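Local coordinates for ankyrin repeat family protein (Enterococcus faecalis, PDB 3HRA), which is an ankyrin repeat protein of no established function that, like other proteins of its family, probably serves as a scaffold for binding partner proteins, at residues A114-L126 with L150-L164. Numbering follows the deposited sequence.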
loop_
_atom_site.group_PDB
_atom_site.type_symbol
_atom_site.label_atom_id
_atom_site.label_comp_id
_atom_site.label_asym_id
_atom_site.label_seq_id
_atom_site.Cartn_x
_atom_site.Cartn_y
_atom_site.Cartn_z
ATOM N N ALA A 114 2.015 6.442 3.924
ATOM C CA ALA A 114 2.378 7.609 4.727
ATOM C C ALA A 114 1.727 8.895 4.211
ATOM O O ALA A 114 1.203 9.672 5.007
ATOM C CB ALA A 114 3.900 7.767 4.820
ATOM N N GLU A 115 1.750 9.111 2.895
ATOM C CA GLU A 115 1.197 10.331 2.317
ATOM C C GLU A 115 -0.284 10.415 2.612
ATOM O O GLU A 115 -0.806 11.485 2.918
ATOM C CB GLU A 115 1.423 10.377 0.804
ATOM C CG GLU A 115 0.902 11.657 0.124
ATOM C CD GLU A 115 -0.475 11.477 -0.524
ATOM O OE1 GLU A 115 -0.648 10.521 -1.301
ATOM O OE2 GLU A 115 -1.378 12.302 -0.279
ATOM N N LYS A 116 -0.959 9.268 2.542
ATOM C CA LYS A 116 -2.404 9.235 2.706
ATOM C C LYS A 116 -2.857 9.136 4.158
ATOM O O LYS A 116 -4.061 9.068 4.433
ATOM C CB LYS A 116 -3.015 8.121 1.843
ATOM C CG LYS A 116 -2.888 8.396 0.347
ATOM C CD LYS A 116 -3.168 7.157 -0.465
ATOM C CE LYS A 116 -3.426 7.486 -1.933
ATOM N NZ LYS A 116 -2.596 8.600 -2.419
ATOM N N GLY A 117 -1.897 9.162 5.083
ATOM C CA GLY A 117 -2.197 9.211 6.508
ATOM C C GLY A 117 -2.578 7.896 7.159
ATOM O O GLY A 117 -3.135 7.879 8.255
ATOM N N HIS A 118 -2.285 6.786 6.486
ATOM C CA HIS A 118 -2.662 5.471 6.992
ATOM C C HIS A 118 -1.618 4.937 7.949
ATOM O O HIS A 118 -0.831 4.061 7.607
ATOM C CB HIS A 118 -2.887 4.523 5.815
ATOM C CG HIS A 118 -4.037 4.938 4.963
ATOM N ND1 HIS A 118 -3.931 5.144 3.602
ATOM C CD2 HIS A 118 -5.313 5.247 5.295
ATOM C CE1 HIS A 118 -5.103 5.524 3.129
ATOM N NE2 HIS A 118 -5.956 5.606 4.134
ATOM N N ILE A 119 -1.608 5.498 9.153
ATOM C CA ILE A 119 -0.524 5.247 10.094
ATOM C C ILE A 119 -0.463 3.779 10.539
ATOM O O ILE A 119 0.619 3.236 10.764
ATOM C CB ILE A 119 -0.589 6.242 11.296
ATOM C CG1 ILE A 119 0.673 6.142 12.155
ATOM C CG2 ILE A 119 -1.849 6.022 12.124
ATOM C CD1 ILE A 119 0.795 7.247 13.210
ATOM N N ASP A 120 -1.615 3.130 10.654
ATOM C CA ASP A 120 -1.615 1.715 11.002
ATOM C C ASP A 120 -0.940 0.879 9.912
ATOM O O ASP A 120 -0.192 -0.050 10.216
ATOM C CB ASP A 120 -3.034 1.220 11.293
ATOM C CG ASP A 120 -3.585 1.777 12.599
ATOM O OD1 ASP A 120 -2.804 1.872 13.583
ATOM O OD2 ASP A 120 -4.791 2.127 12.639
ATOM N N ASN A 121 -1.153 1.238 8.649
ATOM C CA ASN A 121 -0.430 0.580 7.558
ATOM C C ASN A 121 1.079 0.816 7.605
ATOM O O ASN A 121 1.872 -0.106 7.368
ATOM C CB ASN A 121 -0.983 0.994 6.183
ATOM C CG ASN A 121 -2.162 0.139 5.755
ATOM O OD1 ASN A 121 -2.781 -0.516 6.578
ATOM N ND2 ASN A 121 -2.464 0.137 4.464
ATOM N N VAL A 122 1.472 2.048 7.913
ATOM C CA VAL A 122 2.887 2.364 8.068
ATOM C C VAL A 122 3.542 1.471 9.124
ATOM O O VAL A 122 4.615 0.911 8.893
ATOM C CB VAL A 122 3.087 3.842 8.423
ATOM C CG1 VAL A 122 4.557 4.117 8.691
ATOM C CG2 VAL A 122 2.535 4.718 7.291
ATOM N N LYS A 123 2.887 1.344 10.272
ATOM C CA LYS A 123 3.409 0.545 11.383
ATOM C C LYS A 123 3.578 -0.885 10.955
ATOM O O LYS A 123 4.615 -1.501 11.204
ATOM C CB LYS A 123 2.459 0.591 12.576
ATOM C CG LYS A 123 2.382 1.925 13.267
ATOM C CD LYS A 123 1.275 1.930 14.328
ATOM C CE LYS A 123 1.101 3.331 14.936
ATOM N NZ LYS A 123 -0.287 3.586 15.450
ATOM N N LEU A 124 2.543 -1.408 10.300
ATOM C CA LEU A 124 2.551 -2.771 9.798
ATOM C C LEU A 124 3.736 -3.012 8.855
ATOM O O LEU A 124 4.471 -4.000 8.995
ATOM C CB LEU A 124 1.243 -3.021 9.054
ATOM C CG LEU A 124 0.373 -4.213 9.412
ATOM C CD1 LEU A 124 0.260 -4.377 10.908
ATOM C CD2 LEU A 124 -1.004 -4.010 8.769
ATOM N N LEU A 125 3.925 -2.108 7.895
ATOM C CA LEU A 125 4.991 -2.270 6.919
ATOM C C LEU A 125 6.373 -2.127 7.570
ATOM O O LEU A 125 7.307 -2.857 7.217
ATOM C CB LEU A 125 4.821 -1.290 5.760
ATOM C CG LEU A 125 3.565 -1.529 4.906
ATOM C CD1 LEU A 125 3.239 -0.275 4.109
ATOM C CD2 LEU A 125 3.731 -2.736 3.976
ATOM N N LEU A 126 6.499 -1.195 8.513
ATOM C CA LEU A 126 7.760 -1.048 9.236
ATOM C C LEU A 126 8.090 -2.308 10.073
ATOM O O LEU A 126 9.228 -2.788 10.052
ATOM C CB LEU A 126 7.759 0.219 10.095
ATOM C CG LEU A 126 7.731 1.549 9.323
ATOM C CD1 LEU A 126 7.619 2.732 10.269
ATOM C CD2 LEU A 126 8.959 1.695 8.443
ATOM N N LEU A 150 3.800 17.071 1.171
ATOM C CA LEU A 150 2.614 16.969 0.341
ATOM C C LEU A 150 1.345 17.176 1.148
ATOM O O LEU A 150 0.276 17.327 0.579
ATOM C CB LEU A 150 2.573 15.629 -0.383
ATOM C CG LEU A 150 3.349 15.566 -1.709
ATOM C CD1 LEU A 150 4.749 16.129 -1.589
ATOM C CD2 LEU A 150 3.389 14.139 -2.237
ATOM N N ARG A 151 1.472 17.191 2.471
ATOM C CA ARG A 151 0.295 17.176 3.340
ATOM C C ARG A 151 0.201 18.403 4.250
ATOM O O ARG A 151 0.946 19.363 4.095
ATOM C CB ARG A 151 0.247 15.878 4.156
ATOM C CG ARG A 151 0.200 14.610 3.283
ATOM C CD ARG A 151 -0.978 14.596 2.293
ATOM N NE ARG A 151 -2.273 14.829 2.936
ATOM C CZ ARG A 151 -3.400 14.178 2.646
ATOM N NH1 ARG A 151 -3.409 13.214 1.732
ATOM N NH2 ARG A 151 -4.525 14.481 3.290
ATOM N N GLU A 152 -0.716 18.337 5.215
ATOM C CA GLU A 152 -1.184 19.511 5.958
ATOM C C GLU A 152 -0.434 19.838 7.262
ATOM O O GLU A 152 -0.752 20.822 7.935
ATOM C CB GLU A 152 -2.680 19.348 6.248
ATOM C CG GLU A 152 -3.556 19.258 4.983
ATOM C CD GLU A 152 -3.365 17.963 4.195
ATOM O OE1 GLU A 152 -3.058 16.921 4.819
ATOM O OE2 GLU A 152 -3.528 17.987 2.950
ATOM N N GLY A 153 0.536 19.009 7.625
ATOM C CA GLY A 153 1.366 19.267 8.792
ATOM C C GLY A 153 0.685 19.117 10.139
ATOM O O GLY A 153 1.226 19.562 11.159
ATOM N N ASN A 154 -0.493 18.498 10.149
ATOM C CA ASN A 154 -1.300 18.420 11.358
ATOM C C ASN A 154 -0.859 17.281 12.265
ATOM O O ASN A 154 0.157 16.640 12.006
ATOM C CB ASN A 154 -2.786 18.289 11.012
ATOM C CG ASN A 154 -3.099 17.018 10.253
ATOM O OD1 ASN A 154 -2.333 16.059 10.280
ATOM N ND2 ASN A 154 -4.237 17.001 9.577
ATOM N N GLN A 155 -1.620 17.033 13.330
ATOM C CA GLN A 155 -1.254 16.004 14.304
ATOM C C GLN A 155 -0.970 14.625 13.689
ATOM O O GLN A 155 -0.038 13.926 14.112
ATOM C CB GLN A 155 -2.351 15.843 15.361
ATOM C CG GLN A 155 -1.945 14.915 16.479
ATOM C CD GLN A 155 -0.767 15.456 17.270
ATOM O OE1 GLN A 155 -0.897 16.453 17.991
ATOM N NE2 GLN A 155 0.395 14.805 17.137
ATOM N N LEU A 156 -1.804 14.219 12.740
ATOM C CA LEU A 156 -1.684 12.896 12.136
ATOM C C LEU A 156 -0.331 12.784 11.445
ATOM O O LEU A 156 0.381 11.802 11.601
ATOM C CB LEU A 156 -2.822 12.661 11.140
ATOM C CG LEU A 156 -2.809 11.370 10.320
ATOM C CD1 LEU A 156 -2.817 10.146 11.229
ATOM C CD2 LEU A 156 -3.989 11.363 9.354
ATOM N N TYR A 157 0.030 13.825 10.713
ATOM C CA TYR A 157 1.292 13.811 9.969
ATOM C C TYR A 157 2.490 14.001 10.876
ATOM O O TYR A 157 3.546 13.416 10.634
ATOM C CB TYR A 157 1.246 14.748 8.755
ATOM C CG TYR A 157 0.290 14.180 7.735
ATOM C CD1 TYR A 157 0.681 13.136 6.895
ATOM C CD2 TYR A 157 -1.029 14.608 7.668
ATOM C CE1 TYR A 157 -0.220 12.565 5.992
ATOM C CE2 TYR A 157 -1.923 14.048 6.767
ATOM C CZ TYR A 157 -1.515 13.035 5.930
ATOM O OH TYR A 157 -2.409 12.464 5.039
ATOM N N GLN A 158 2.304 14.751 11.961
ATOM C CA GLN A 158 3.332 14.849 12.994
ATOM C C GLN A 158 3.594 13.446 13.531
ATOM O O GLN A 158 4.738 13.038 13.684
ATOM C CB GLN A 158 2.919 15.821 14.117
ATOM C CG GLN A 158 2.849 17.275 13.663
ATOM C CD GLN A 158 2.023 18.151 14.591
ATOM O OE1 GLN A 158 1.385 19.122 14.160
ATOM N NE2 GLN A 158 2.030 17.817 15.872
ATOM N N ASP A 159 2.533 12.691 13.790
ATOM C CA ASP A 159 2.692 11.333 14.318
ATOM C C ASP A 159 3.378 10.387 13.309
ATOM O O ASP A 159 4.180 9.531 13.693
ATOM C CB ASP A 159 1.334 10.754 14.742
ATOM C CG ASP A 159 0.798 11.364 16.059
ATOM O OD1 ASP A 159 1.553 12.045 16.788
ATOM O OD2 ASP A 159 -0.392 11.144 16.365
ATOM N N ILE A 160 3.053 10.540 12.030
ATOM C CA ILE A 160 3.665 9.708 10.994
ATOM C C ILE A 160 5.144 10.051 10.858
ATOM O O ILE A 160 5.987 9.153 10.769
ATOM C CB ILE A 160 2.924 9.813 9.649
ATOM C CG1 ILE A 160 1.578 9.084 9.731
ATOM C CG2 ILE A 160 3.768 9.233 8.506
ATOM C CD1 ILE A 160 0.594 9.448 8.632
ATOM N N VAL A 161 5.468 11.339 10.901
ATOM C CA VAL A 161 6.874 11.757 10.897
ATOM C C VAL A 161 7.665 11.150 12.079
ATOM O O VAL A 161 8.768 10.641 11.902
ATOM C CB VAL A 161 7.006 13.299 10.870
ATOM C CG1 VAL A 161 8.457 13.725 11.128
ATOM C CG2 VAL A 161 6.512 13.826 9.539
ATOM N N LYS A 162 7.096 11.211 13.279
ATOM C CA LYS A 162 7.753 10.655 14.460
ATOM C C LYS A 162 7.992 9.147 14.330
ATOM O O LYS A 162 9.084 8.663 14.635
ATOM C CB LYS A 162 6.928 10.934 15.719
ATOM C CG LYS A 162 7.594 10.442 16.977
ATOM C CD LYS A 162 8.775 11.335 17.364
ATOM C CE LYS A 162 9.261 10.986 18.766
ATOM N NZ LYS A 162 10.435 11.812 19.166
ATOM N N LEU A 163 6.959 8.427 13.902
ATOM C CA LEU A 163 7.022 6.987 13.639
ATOM C C LEU A 163 8.170 6.656 12.674
ATOM O O LEU A 163 8.958 5.747 12.934
ATOM C CB LEU A 163 5.702 6.515 13.029
ATOM C CG LEU A 163 5.128 5.124 13.321
ATOM C CD1 LEU A 163 4.269 4.644 12.152
ATOM C CD2 LEU A 163 6.187 4.091 13.692
ATOM N N LEU A 164 8.266 7.397 11.570
ATOM C CA LEU A 164 9.331 7.168 10.578
ATOM C C LEU A 164 10.719 7.430 11.159
ATOM O O LEU A 164 11.649 6.647 10.945
ATOM C CB LEU A 164 9.112 8.022 9.298
ATOM C CG LEU A 164 7.911 7.608 8.435
ATOM C CD1 LEU A 164 7.552 8.668 7.394
ATOM C CD2 LEU A 164 8.197 6.261 7.775
#
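Y157 and R151 both reach the last turn of helix 110-115. The hydroxyl of Y157 donates to E115 O (OH to O, 2.8 Å), tilted 34° from the carbonyl plane. R151 NH1 forms a salt bridge with E115 OE2 (3.0 Å), approaching from the anti side but well out of the carboxylate plane, while that oxygen lies nearly in the guanidinium plane. R151 CB covers one face of the Y157 ring; beyond it the chain bends at chi2 and chi3, which brings the guanidinium over the Y157 hydroxyl. Further bonds probably help fix both charged ends: R151 NE and NH2 grip OE1 of E152 side-on, and K116 NZ binds E115 OE1. The tyrosine thus ties helix 155-166, which lies in a predicted ankyrin repeat, to the end of helix 110-115, within the stacked helices of the ankyrin fold. There G117, with positive phi, ends helix 110-115 in a Schellman motif, and I160 CD1 rests 3.5 Å from G117 CA. N154 caps the other helix, its OD1 accepting from Y157 N. Helices 119-126 and 155-164 run almost parallel, 6° apart with axes 10.6 Å from each other, as in the side-by-side helix stacking of ankyrin repeat proteins. Their packing is mutual knobs-into-holes: I119 enters among L156, D159, I160 and L163, and L163 among I119, V122, K123 and L126. With CG1 anti to the backbone N (chi1 -170°), I119 extends its CD1 to D159 CB and lies against I160 CG1. L163 splits its branches: CD1 wedges between V122 CG1 and K123 CG, tightly against the latter (3.5 Å), whereas CD2 meets L126 CD1 at 4.0 Å. Toward helix 110-115, A114 CB touches I160 CG2, and I160 also packs on A147 of helix 143-149.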